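Local coordinates for antifreeze protein (Uncultured bacterium, PDB 6EIO) that probably binds to the surface of ice crystals and so limits their growth, with two faces of its beta-solenoid interacting with ice, at residues Ala37-Ser42 with Asn84-Asp89; Ser42-Thr47 with Thr62-Phe67; Ser153-Thr158 with Trp176-Ser181; Ile195-Ile200 with Leu213-Ala218; Ile200-Gly205 with Asn224-Pro229. All blocks are in the same frame, centred on the assembly; numbering follows the deposited sequence.

Overall arrangement
All five contacts belong to one beta-solenoid with a long helix, 81-99, lying along it. Interaction 1 joins that helix to strand 36-40, and the chain turns through Gly41 and Ser42 into interaction 2, where strands 43-47 and 63-65 pair at one end of their sheet. Interaction 4 sits about 9 Å from interaction 1, centre to centre, and is tied to it by Lys87 NZ and Arg215 O, 2.7 Å apart. Interaction 3 lies about 10 Å from interaction 4 between centres, and Trp176 O meets Ile195 N at 2.8 Å. Interaction 5 shares Ile200 with interaction 4 and continues into the solenoid core, where Phe226 packs on Val38 of interaction 1.

Interaction 1. Residues Ala37-Ser42 with Asn84-Asp89; sequences AVIAGS and NQAKLD
Strand 38-40, carrying Ile39 and leading into Gly41, passes the helical segment 84-89 with Ala86 and Lys87 almost at a right angle: the short axes differ in direction by 87° and come within 9.7 Å. The nearest alpha carbons, Gly41 CA and Lys87 CA, are 7.9 Å apart, and no hydrogen bond crosses the gap, so side chains fill it. Ile39 is aimed at the helix and divides its contact between two residues. Its CD1 methyl meets Ala86 CB at 3.8 Å, while the other branch, CG2, rests 3.6 Å from Lys87 CD. The torsion at chi1 (-64°) sets CG1 beside the backbone N and turns CG2 to the far side, which is how one residue serves both neighbours. Lys87 starts off to one side of the strand, but its chain bends at chi2, chi3 and chi4 and curls back, sliding past Ile39 in the opposite direction. On the way Lys87 CD passes 3.9 Å from Ala40 O. Its NZ arrives over Gly41, 3.8 Å from Gly41 CA. The ammonium is gripped from beyond the two segments by hydrogen bonds to the backbone oxygens Arg215 O and Ser59 O, which probably anchor the curled chain. Strand 36-40 itself is paired in parallel with strands 55-58 and 207-214. A helix laid along a right-handed beta-solenoid, and packed here on one of its faces, is characteristic of this family of ice-binding proteins.

Interaction 2. Residues Ser42-Thr47 with Thr62-Phe67; sequences SSVTNT and TSIGGF. With SO4 (sulfate ion), chain E.
Val44 and Ile64 stand side by side on neighbouring parallel strands and point the same way, with Val44 CB 3.9 Å from Ile64 CG1. Each valine methyl also finds a branch of its own: CG1 lies by Ile64 CG2, and CG2 by Ile64 CG1 and CD1. Further along, Asn46 and Phe67 cross at about a right angle, the amide plane 39° from the ring. Here the ring touches the asparagine through its CE1 atom, 3.6 Å from Asn46 CB. Asn46 holds CG anti to the backbone N (chi1 178°), which carries the amide across to the turn after strand 63-65. There Asn46 ND2 donates to Gly66 O at 2.9 Å; the oxygen lies close to the amide plane, but the donor stands above the carbonyl plane. A second proton of ND2 goes to Gly48 O, while OD1 is bonded to Thr50 OG1, so the amide is fixed at both ends. Between these groups the backbones pair closely, Val44 N with Ser63 O at 3.0 Å and Gly65 N with Val44 O at 2.9 Å. One water bridges the strand ends from Ser42 O to Ser63 N, and another donates to Val44 O and is hydrogen-bonded to Ser63 OG. Gly66 N also binds the sulfate oxygen O4 at 2.8 Å, an ion probably left from the crystallisation liquor. Strand 63-65 is the outermost of its parallel sheet, and 43-47 is flanked beyond it by strand 219-222, whose Met221 touches Val44, Asn46 and Phe67. On the inner side Ile64 rests on Leu56 and Leu58 of strand 55-58 and on Leu76 and Ile78 of strand 76-78.

Interaction 3. Residues Ser153-Thr158 with Trp176-Ser181; sequences STLTTT and WQVSSS
Leu155 turns CG anti to its own N (chi1 171°) and Trp176 places CG beside the N and opposite the carbonyl carbon (chi1 -49°), a pairing that brings the leucine methyls obliquely against the benzo part of the indole. Leu155 CD2 comes 3.9 Å from Trp176 CE3, and CD1 lies a little farther off the same atom; the two side chains cross at roughly a right angle. Val178 adds the other wall, its CG2 methyl 3.9 Å from Leu155 CB. Segments 153-158 and 176-181 belong to successive turns of the beta-solenoid, and the apolar trio faces its interior, where the indole also meets the rings of Phe190 and Phe137. Trp176 NE1 is bonded to Lys191 O. At the corner, where strand 174-178 has ended, backbone bonds take over: Leu155 N donates to Ser181 O at 3.2 Å, in the carbonyl plane, and Ser180 N reaches Ser153 O, also at 3.2 Å, from above the plane of that carbonyl. Ser181 O further receives a CA-H contact from Thr154 CA at 3.2 Å. Ser179 OG is bonded to Ile151 O of the preceding strand 147-151, with Tyr94 of helix 81-99 against Ser179.

Interaction 4. Residues Ile195-Ile200 with Leu213-Ala218; sequences IALESI and LARNGA. With SO4 (sulfate ion), chain F.
Leu213 opens the segment by receiving Ala196 N on its backbone oxygen at 2.9 Å, while its CD1 lies 4.3 Å from Ile195 CG1 on the shared face of the two parallel strands. Ala214 comes next on the other face, where its methyl sits 3.4 Å from Glu198 O and is also approached by the CD1 methyl of Ile200. Arg215 N then returns a bond to Ala196 O, almost straight down the C=O axis. Its side chain bends at chi3 (54°), and Leu197 CD1 settles over one face of the guanidinium, 3.5 Å from Arg215 NH1. At the edge of that group NH2 donates to sulfate oxygen O3 at 2.8 Å, along a nearly straight bond. A cation-pi contact with Tyr94 of helix 81-99 holds the arginine as well. Strands 193-196 and 207-214 lie on consecutive turns of the beta-solenoid, and past Ala196 and Ala214 the two chains round its corner together. Asn216 N follows with a bond to Leu197 O at 2.8 Å. Gly217 N meets Glu198 O at a more bent angle, from well above the carbonyl plane. Its CA passes beside Ser199 OG, the oxygen that accepts Ala218 N at 2.9 Å. Ala218 O finally takes Ile200 N, where strand 200-202 begins the next face.

Interaction 5. Residues Ile200-Gly205 with Asn224-Pro229; sequences ITFDTG and NTFVLP
Phe202 and Phe226 meet edge to face, the edge of Phe226 directed at the face of Phe202, with ring centroids 5.0 Å apart and planes at 74°. The nearest carbons are Phe202 CD1 and Phe226 CZ at 3.8 Å, and Phe226 CE2 stands above the rim of the Phe202 ring rather than over its middle. Phe202 is modelled in two conformers, so these details hold for one of them. Beside the rings Asn224 lays its amide against the phenylalanine stem, OD1 coming 3.4 Å from Phe202 CB. Its ND2 donates to Asp203 O at 2.9 Å, with the oxygen near the amide plane but the donor above the carbonyl plane. Further out, the amide is held from both ends: OD1 accepts Glu222 N, and ND2 also donates to Ala206 O, so its rotation is fixed and the loop after strand 200-202 is pinned to the start of strand 225-227. Phe184 packs on Phe202, and Leu208 touches both rings, while Met221 lies against Phe226. Such a stack of aromatic and aliphatic side chains from successive turns is the hydrophobic core expected of a beta-solenoid.

Interaction 1. Residues Ala37-Ser42 with Asn84-Asp89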
# COMPACT_ATOMS: atom_id res chain seq x y z
N ALA A 37 4.44 0.70 -9.56
CA ALA A 37 4.13 -0.35 -8.59
C ALA A 37 4.96 -0.23 -7.32
O ALA A 37 4.48 -0.63 -6.24
CB ALA A 37 4.35 -1.72 -9.23
N VAL A 38 6.21 0.24 -7.43
CA VAL A 38 7.14 0.28 -6.31
C VAL A 38 7.96 1.56 -6.42
O VAL A 38 8.48 1.86 -7.50
CB VAL A 38 8.08 -0.94 -6.33
CG1 VAL A 38 9.11 -0.84 -5.19
CG2 VAL A 38 7.29 -2.25 -6.20
N ILE A 39 8.09 2.28 -5.30
CA ILE A 39 9.00 3.42 -5.18
C ILE A 39 9.72 3.30 -3.85
O ILE A 39 9.09 2.96 -2.84
CB ILE A 39 8.26 4.79 -5.21
CG1 ILE A 39 7.58 4.99 -6.56
CG2 ILE A 39 9.21 5.93 -4.86
CD1 ILE A 39 6.79 6.28 -6.69
N ALA A 40 11.02 3.60 -3.84
CA ALA A 40 11.78 3.68 -2.61
C ALA A 40 12.58 4.98 -2.56
O ALA A 40 12.75 5.67 -3.57
CB ALA A 40 12.73 2.48 -2.47
N GLY A 41 13.10 5.27 -1.38
CA GLY A 41 13.94 6.43 -1.16
C GLY A 41 15.42 6.10 -1.06
O GLY A 41 16.24 6.68 -1.79
N SER A 42 15.79 5.19 -0.17
CA SER A 42 17.20 4.98 0.11
C SER A 42 17.83 3.91 -0.78
O SER A 42 18.96 4.10 -1.24
CB SER A 42 17.40 4.65 1.59
OG SER A 42 16.68 3.49 1.96
N ASN A 84 11.92 11.78 -9.43
CA ASN A 84 12.04 12.89 -8.49
C ASN A 84 10.68 13.52 -8.24
O ASN A 84 10.34 13.86 -7.09
CB ASN A 84 13.04 13.91 -9.01
CG ASN A 84 14.48 13.41 -8.96
OD1 ASN A 84 14.80 12.33 -8.45
ND2 ASN A 84 15.36 14.18 -9.56
N GLN A 85 9.87 13.70 -9.29
CA GLN A 85 8.53 14.24 -9.09
C GLN A 85 7.67 13.26 -8.29
O GLN A 85 6.86 13.67 -7.45
CB GLN A 85 7.86 14.59 -10.42
CG GLN A 85 6.55 15.33 -10.23
CD GLN A 85 6.73 16.67 -9.56
OE1 GLN A 85 7.56 17.47 -10.00
NE2 GLN A 85 5.96 16.94 -8.52
N ALA A 86 7.83 11.96 -8.53
CA ALA A 86 7.03 10.99 -7.81
C ALA A 86 7.33 11.03 -6.32
O ALA A 86 6.42 10.84 -5.51
CB ALA A 86 7.26 9.59 -8.39
N LYS A 87 8.58 11.29 -5.92
CA LYS A 87 8.85 11.43 -4.48
C LYS A 87 8.11 12.61 -3.89
O LYS A 87 7.54 12.52 -2.80
CB LYS A 87 10.35 11.57 -4.19
CG LYS A 87 11.22 10.40 -4.62
CD LYS A 87 10.77 9.04 -4.14
CE LYS A 87 10.61 8.94 -2.61
NZ LYS A 87 11.81 9.47 -1.87
N LEU A 88 8.12 13.75 -4.59
CA LEU A 88 7.36 14.91 -4.12
C LEU A 88 5.89 14.56 -4.00
O LEU A 88 5.21 14.96 -3.05
CB LEU A 88 7.54 16.10 -5.09
CG LEU A 88 8.96 16.64 -5.20
CD1 LEU A 88 9.05 17.63 -6.35
CD2 LEU A 88 9.41 17.29 -3.90
N ASP A 89 5.38 13.82 -4.98
CA ASP A 89 3.95 13.52 -5.02
C ASP A 89 3.55 12.48 -3.98
O ASP A 89 2.42 12.54 -3.46
CB ASP A 89 3.55 13.11 -6.45
CG ASP A 89 3.68 14.26 -7.43
OD1 ASP A 89 3.90 15.42 -7.02
OD2 ASP A 89 3.54 13.99 -8.64

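Interaction 2. Residues Ser42-Thr47 with Thr62-Phe67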
# COMPACT_ATOMS: atom_id res chain seq x y z
N SER A 42 15.79 5.19 -0.17
CA SER A 42 17.20 4.98 0.11
C SER A 42 17.83 3.91 -0.78
O SER A 42 18.96 4.10 -1.24
CB SER A 42 17.40 4.65 1.59
OG SER A 42 16.68 3.49 1.96
N SER A 43 17.15 2.79 -1.00
CA SER A 43 17.66 1.71 -1.83
C SER A 43 16.52 0.73 -2.09
O SER A 43 15.47 0.78 -1.45
CB SER A 43 18.84 0.99 -1.18
OG SER A 43 18.43 0.31 -0.00
N VAL A 44 16.77 -0.17 -3.03
CA VAL A 44 15.93 -1.33 -3.29
C VAL A 44 16.81 -2.57 -3.26
O VAL A 44 17.88 -2.57 -3.87
CB VAL A 44 15.22 -1.23 -4.65
CG1 VAL A 44 14.42 -2.50 -4.93
CG2 VAL A 44 14.31 -0.01 -4.68
N THR A 45 16.36 -3.61 -2.58
CA THR A 45 17.08 -4.88 -2.56
C THR A 45 16.10 -5.99 -2.88
O THR A 45 15.06 -6.10 -2.25
CB THR A 45 17.71 -5.15 -1.18
OG1 THR A 45 18.63 -4.10 -0.86
CG2 THR A 45 18.47 -6.46 -1.17
N ASN A 46 16.47 -6.84 -3.84
CA ASN A 46 15.67 -7.98 -4.22
C ASN A 46 16.50 -9.25 -4.17
O ASN A 46 17.68 -9.27 -4.52
CB ASN A 46 15.14 -7.82 -5.63
CG ASN A 46 14.37 -9.03 -6.04
OD1 ASN A 46 13.31 -9.30 -5.46
ND2 ASN A 46 14.92 -9.83 -6.96
N THR A 47 15.82 -10.33 -3.78
CA THR A 47 16.31 -11.70 -3.81
C THR A 47 15.36 -12.55 -4.65
O THR A 47 14.14 -12.51 -4.44
CB THR A 47 16.37 -12.23 -2.34
OG1 THR A 47 17.26 -11.39 -1.59
CG2 THR A 47 16.85 -13.67 -2.30
N THR A 62 20.60 5.49 -4.88
CA THR A 62 21.11 5.05 -6.17
C THR A 62 21.11 3.55 -6.39
O THR A 62 21.15 3.11 -7.55
CB THR A 62 22.54 5.57 -6.37
OG1 THR A 62 23.37 5.10 -5.31
CG2 THR A 62 22.57 7.09 -6.40
N SER A 63 21.09 2.75 -5.33
CA SER A 63 21.35 1.32 -5.41
C SER A 63 20.05 0.52 -5.50
O SER A 63 19.22 0.55 -4.58
CB SER A 63 22.12 0.84 -4.19
OG SER A 63 22.26 -0.57 -4.22
N ILE A 64 19.93 -0.22 -6.60
CA ILE A 64 18.95 -1.29 -6.75
C ILE A 64 19.70 -2.58 -6.98
O ILE A 64 20.42 -2.73 -7.97
CB ILE A 64 17.95 -1.01 -7.89
CG1 ILE A 64 17.20 0.29 -7.61
CG2 ILE A 64 16.97 -2.17 -8.05
CD1 ILE A 64 15.98 0.50 -8.46
N GLY A 65 19.53 -3.53 -6.08
CA GLY A 65 20.16 -4.82 -6.17
C GLY A 65 19.17 -5.91 -6.55
O GLY A 65 18.00 -5.87 -6.15
N GLY A 66 19.64 -6.90 -7.29
CA GLY A 66 18.90 -8.12 -7.47
C GLY A 66 18.00 -8.20 -8.68
O GLY A 66 17.15 -9.09 -8.72
N PHE A 67 18.19 -7.34 -9.68
CA PHE A 67 17.51 -7.45 -10.97
C PHE A 67 18.60 -7.56 -12.04
O PHE A 67 19.19 -6.54 -12.42
CB PHE A 67 16.66 -6.20 -11.25
CG PHE A 67 15.44 -6.07 -10.36
CD1 PHE A 67 15.56 -5.61 -9.06
CD2 PHE A 67 14.18 -6.41 -10.83
CE1 PHE A 67 14.44 -5.49 -8.25
CE2 PHE A 67 13.08 -6.30 -10.02
CZ PHE A 67 13.21 -5.85 -8.73
S SO4 E . 23.47 -6.76 -7.84
O1 SO4 E . 23.63 -6.95 -6.40
O2 SO4 E . 23.42 -5.32 -8.11
O3 SO4 E . 24.58 -7.35 -8.55
O4 SO4 E . 22.23 -7.35 -8.27
O HOH W 1 21.31 3.75 -2.67
O HOH W 2 20.54 -2.17 -2.91

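Interaction 3. Residues Ser153-Thr158 with Trp176-Ser181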
# COMPACT_ATOMS: atom_id res chain seq x y z
N SER A 153 2.20 3.71 13.66
CA SER A 153 3.38 2.90 13.89
C SER A 153 3.61 2.02 12.65
O SER A 153 3.68 2.53 11.52
CB SER A 153 3.21 2.11 15.19
OG SER A 153 4.43 1.47 15.49
N THR A 154 3.77 0.73 12.86
CA THR A 154 4.03 -0.23 11.79
C THR A 154 2.76 -0.91 11.31
O THR A 154 1.74 -0.97 11.99
CB THR A 154 5.03 -1.29 12.26
OG1 THR A 154 4.45 -2.00 13.36
CG2 THR A 154 6.37 -0.69 12.67
N LEU A 155 2.88 -1.46 10.10
CA LEU A 155 1.87 -2.30 9.47
C LEU A 155 2.52 -3.64 9.14
O LEU A 155 3.51 -3.66 8.41
CB LEU A 155 1.38 -1.64 8.17
CG LEU A 155 0.46 -2.49 7.29
CD1 LEU A 155 -0.82 -2.89 7.99
CD2 LEU A 155 0.16 -1.72 6.00
N THR A 156 1.97 -4.75 9.64
CA THR A 156 2.59 -6.05 9.42
C THR A 156 1.54 -7.11 9.18
O THR A 156 0.37 -6.99 9.55
CB THR A 156 3.48 -6.49 10.58
OG1 THR A 156 2.67 -6.66 11.75
CG2 THR A 156 4.58 -5.50 10.82
N THR A 157 2.00 -8.20 8.55
CA THR A 157 1.21 -9.40 8.41
C THR A 157 2.07 -10.62 8.74
O THR A 157 3.26 -10.66 8.46
CB THR A 157 0.63 -9.57 6.99
OG1 THR A 157 1.70 -9.72 6.07
CG2 THR A 157 -0.21 -8.36 6.59
N THR A 158 1.43 -11.64 9.30
CA THR A 158 2.07 -12.95 9.41
C THR A 158 1.95 -13.68 8.07
O THR A 158 1.26 -13.25 7.14
CB THR A 158 1.40 -13.78 10.52
OG1 THR A 158 0.01 -13.78 10.26
CG2 THR A 158 1.67 -13.24 11.90
N TRP A 176 -3.15 2.82 2.66
CA TRP A 176 -2.56 2.54 3.97
C TRP A 176 -1.44 3.56 4.17
O TRP A 176 -0.42 3.49 3.49
CB TRP A 176 -1.97 1.13 4.03
CG TRP A 176 -2.83 0.01 3.56
CD1 TRP A 176 -3.02 -0.38 2.26
CD2 TRP A 176 -3.56 -0.94 4.37
NE1 TRP A 176 -3.84 -1.48 2.20
CE2 TRP A 176 -4.18 -1.85 3.48
CE3 TRP A 176 -3.73 -1.13 5.74
CZ2 TRP A 176 -4.94 -2.92 3.92
CZ3 TRP A 176 -4.50 -2.20 6.18
CH2 TRP A 176 -5.10 -3.08 5.28
N GLN A 177 -1.63 4.49 5.10
CA GLN A 177 -0.61 5.48 5.44
C GLN A 177 0.12 4.96 6.68
O GLN A 177 -0.49 4.78 7.74
CB GLN A 177 -1.29 6.84 5.69
CG GLN A 177 -0.32 7.91 6.17
CD GLN A 177 -0.16 7.94 7.67
OE1 GLN A 177 -1.13 7.85 8.43
NE2 GLN A 177 1.09 8.06 8.12
N VAL A 178 1.42 4.71 6.53
CA VAL A 178 2.21 4.02 7.53
C VAL A 178 3.29 4.98 8.03
O VAL A 178 4.17 5.39 7.27
CB VAL A 178 2.82 2.74 6.94
CG1 VAL A 178 3.73 2.05 7.96
CG2 VAL A 178 1.74 1.80 6.44
N SER A 179 3.23 5.32 9.33
CA SER A 179 4.12 6.35 9.85
C SER A 179 5.53 5.85 10.10
O SER A 179 6.44 6.67 10.27
CB SER A 179 3.54 6.96 11.12
OG SER A 179 2.28 7.58 10.89
N SER A 180 5.73 4.54 10.15
CA SER A 180 7.09 4.01 10.22
C SER A 180 7.29 3.06 9.04
O SER A 180 7.41 3.54 7.91
CB SER A 180 7.45 3.48 11.60
OG SER A 180 6.60 2.42 11.90
N SER A 181 7.33 1.74 9.26
CA SER A 181 7.62 0.76 8.23
C SER A 181 6.54 -0.32 8.18
O SER A 181 5.75 -0.50 9.12
CB SER A 181 8.97 0.10 8.49
OG SER A 181 10.03 1.03 8.28

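Interaction 4. Residues Ile195-Ile200 with Leu213-Ala218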
# COMPACT_ATOMS: atom_id res chain seq x y z
N ILE A 195 1.76 3.65 1.65
CA ILE A 195 2.65 4.80 1.64
C ILE A 195 3.31 4.86 3.00
O ILE A 195 2.65 5.23 3.99
CB ILE A 195 1.94 6.12 1.32
CG1 ILE A 195 0.93 5.97 0.18
CG2 ILE A 195 3.00 7.16 0.99
CD1 ILE A 195 0.18 7.24 -0.13
N ALA A 196 4.58 4.47 3.07
CA ALA A 196 5.30 4.39 4.32
C ALA A 196 6.33 5.51 4.41
O ALA A 196 7.00 5.85 3.42
CB ALA A 196 6.03 3.06 4.48
N LEU A 197 6.50 6.07 5.61
CA LEU A 197 7.53 7.08 5.80
C LEU A 197 8.92 6.48 5.62
O LEU A 197 9.82 7.12 5.05
CB LEU A 197 7.40 7.70 7.19
CG LEU A 197 8.37 8.84 7.49
CD1 LEU A 197 8.14 10.01 6.54
CD2 LEU A 197 8.23 9.28 8.92
N GLU A 198 9.11 5.27 6.16
CA GLU A 198 10.42 4.64 6.21
C GLU A 198 10.51 3.52 5.17
O GLU A 198 10.66 3.83 3.98
CB GLU A 198 10.77 4.23 7.65
CG GLU A 198 10.90 5.45 8.58
CD GLU A 198 12.10 6.36 8.27
OE1 GLU A 198 12.98 6.00 7.44
OE2 GLU A 198 12.17 7.45 8.89
N SER A 199 10.46 2.26 5.59
CA SER A 199 10.76 1.14 4.72
C SER A 199 9.57 0.19 4.57
O SER A 199 8.63 0.19 5.38
CB SER A 199 11.95 0.37 5.29
OG SER A 199 13.13 1.15 5.21
N ILE A 200 9.63 -0.62 3.51
CA ILE A 200 8.62 -1.65 3.25
C ILE A 200 9.36 -2.92 2.86
O ILE A 200 10.19 -2.90 1.95
CB ILE A 200 7.64 -1.24 2.13
CG1 ILE A 200 6.93 0.08 2.46
CG2 ILE A 200 6.64 -2.36 1.91
CD1 ILE A 200 6.13 0.66 1.30
N LEU A 213 5.05 2.20 -1.73
CA LEU A 213 5.64 3.53 -1.90
C LEU A 213 6.33 3.91 -0.59
O LEU A 213 5.66 4.31 0.37
CB LEU A 213 4.56 4.55 -2.29
CG LEU A 213 3.68 4.14 -3.48
CD1 LEU A 213 2.62 5.19 -3.74
CD2 LEU A 213 4.49 3.87 -4.75
N ALA A 214 7.65 3.77 -0.55
CA ALA A 214 8.44 4.10 0.63
C ALA A 214 9.11 5.45 0.40
O ALA A 214 9.80 5.65 -0.60
CB ALA A 214 9.48 3.02 0.88
N ARG A 215 8.89 6.37 1.33
CA ARG A 215 9.41 7.72 1.16
C ARG A 215 10.91 7.79 1.43
O ARG A 215 11.69 8.19 0.56
CB ARG A 215 8.67 8.70 2.06
CG ARG A 215 7.24 8.95 1.59
CD ARG A 215 6.51 9.97 2.48
NE ARG A 215 7.28 11.21 2.58
CZ ARG A 215 7.13 12.13 3.52
NH1 ARG A 215 6.17 11.99 4.41
NH2 ARG A 215 7.95 13.17 3.56
N ASN A 216 11.33 7.46 2.66
CA ASN A 216 12.70 7.74 3.04
C ASN A 216 13.57 6.51 3.17
O ASN A 216 14.80 6.63 3.13
CB ASN A 216 12.72 8.58 4.32
CG ASN A 216 12.09 9.93 4.09
OD1 ASN A 216 12.14 10.48 2.98
ND2 ASN A 216 11.47 10.47 5.12
N GLY A 217 12.97 5.33 3.32
CA GLY A 217 13.70 4.10 3.47
C GLY A 217 13.69 3.23 2.23
O GLY A 217 13.60 3.72 1.09
N ALA A 218 13.83 1.94 2.47
CA ALA A 218 14.13 0.98 1.44
C ALA A 218 12.94 0.07 1.18
O ALA A 218 12.15 -0.21 2.09
CB ALA A 218 15.30 0.10 1.87
S SO4 F . 7.54 16.74 4.91
O1 SO4 F . 7.91 17.62 6.02
O2 SO4 F . 6.20 17.09 4.43
O3 SO4 F . 7.61 15.34 5.34
O4 SO4 F . 8.51 16.95 3.83

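Interaction 5. Residues Ile200-Gly205 with Asn224-Pro229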
# COMPACT_ATOMS: atom_id res chain seq x y z
N ILE A 200 9.63 -0.62 3.51
CA ILE A 200 8.62 -1.65 3.25
C ILE A 200 9.36 -2.92 2.86
O ILE A 200 10.19 -2.90 1.95
CB ILE A 200 7.64 -1.24 2.13
CG1 ILE A 200 6.93 0.08 2.46
CG2 ILE A 200 6.64 -2.36 1.91
CD1 ILE A 200 6.13 0.66 1.30
N THR A 201 9.03 -4.03 3.52
CA THR A 201 9.62 -5.32 3.22
C THR A 201 8.53 -6.33 2.89
O THR A 201 7.52 -6.41 3.61
CB THR A 201 10.45 -5.83 4.40
OG1 THR A 201 11.55 -4.93 4.56
CG2 THR A 201 10.96 -7.26 4.19
N PHE A 202 8.77 -7.11 1.83
CA PHE A 202 7.92 -8.23 1.45
C PHE A 202 8.77 -9.50 1.54
O PHE A 202 9.81 -9.61 0.88
CB PHE A 202 7.34 -8.08 0.03
CG PHE A 202 6.14 -7.11 -0.09
CD1 PHE A 202 6.33 -5.73 -0.17
CD2 PHE A 202 4.82 -7.60 -0.18
CE1 PHE A 202 5.25 -4.87 -0.28
CE2 PHE A 202 3.74 -6.73 -0.30
CZ PHE A 202 3.96 -5.37 -0.35
N ASP A 203 8.31 -10.47 2.33
CA ASP A 203 8.99 -11.74 2.46
C ASP A 203 8.56 -12.71 1.36
O ASP A 203 7.65 -12.44 0.57
CB ASP A 203 8.74 -12.33 3.85
CG ASP A 203 9.42 -11.58 4.95
OD1 ASP A 203 10.31 -10.74 4.70
OD2 ASP A 203 9.06 -11.87 6.11
N THR A 204 9.25 -13.85 1.30
CA THR A 204 9.19 -14.75 0.15
C THR A 204 7.77 -15.06 -0.30
O THR A 204 6.94 -15.57 0.47
CB THR A 204 9.91 -16.06 0.48
OG1 THR A 204 11.21 -15.71 0.95
CG2 THR A 204 10.01 -16.95 -0.74
N GLY A 205 7.50 -14.81 -1.58
CA GLY A 205 6.26 -15.23 -2.17
C GLY A 205 5.07 -14.34 -1.90
O GLY A 205 3.99 -14.59 -2.45
N ASN A 224 8.67 -11.96 -4.98
CA ASN A 224 7.34 -11.39 -4.89
C ASN A 224 6.70 -11.19 -6.26
O ASN A 224 7.37 -11.12 -7.28
CB ASN A 224 7.39 -10.04 -4.17
CG ASN A 224 8.00 -10.16 -2.81
OD1 ASN A 224 9.03 -9.55 -2.51
ND2 ASN A 224 7.37 -10.99 -1.97
N THR A 225 5.37 -11.03 -6.25
CA THR A 225 4.64 -10.61 -7.43
C THR A 225 3.96 -9.28 -7.14
O THR A 225 3.15 -9.19 -6.21
CB THR A 225 3.58 -11.63 -7.83
OG1 THR A 225 4.24 -12.88 -8.00
CG2 THR A 225 2.84 -11.21 -9.10
N PHE A 226 4.27 -8.26 -7.94
CA PHE A 226 3.65 -6.95 -7.84
C PHE A 226 2.90 -6.65 -9.13
O PHE A 226 3.48 -6.76 -10.22
CB PHE A 226 4.71 -5.85 -7.66
CG PHE A 226 5.46 -5.90 -6.36
CD1 PHE A 226 6.62 -6.64 -6.23
CD2 PHE A 226 5.00 -5.17 -5.28
CE1 PHE A 226 7.31 -6.66 -5.02
CE2 PHE A 226 5.66 -5.21 -4.06
CZ PHE A 226 6.81 -5.95 -3.92
N VAL A 227 1.64 -6.25 -9.01
CA VAL A 227 0.88 -5.70 -10.12
C VAL A 227 0.14 -4.48 -9.61
O VAL A 227 -0.16 -4.35 -8.42
CB VAL A 227 -0.14 -6.70 -10.72
CG1 VAL A 227 0.56 -7.96 -11.24
CG2 VAL A 227 -1.25 -7.05 -9.71
N LEU A 228 -0.20 -3.58 -10.53
CA LEU A 228 -1.03 -2.43 -10.19
C LEU A 228 -2.49 -2.85 -9.98
O LEU A 228 -2.91 -3.91 -10.45
CB LEU A 228 -0.94 -1.39 -11.30
CG LEU A 228 0.42 -0.71 -11.41
CD1 LEU A 228 0.52 0.10 -12.69
CD2 LEU A 228 0.66 0.20 -10.21
N PRO A 229 -3.27 -2.03 -9.28
CA PRO A 229 -4.70 -2.31 -9.15
C PRO A 229 -5.36 -2.54 -10.49
O PRO A 229 -5.03 -1.90 -11.50
CB PRO A 229 -5.24 -1.04 -8.46
CG PRO A 229 -4.10 -0.53 -7.65
CD PRO A 229 -2.88 -0.82 -8.53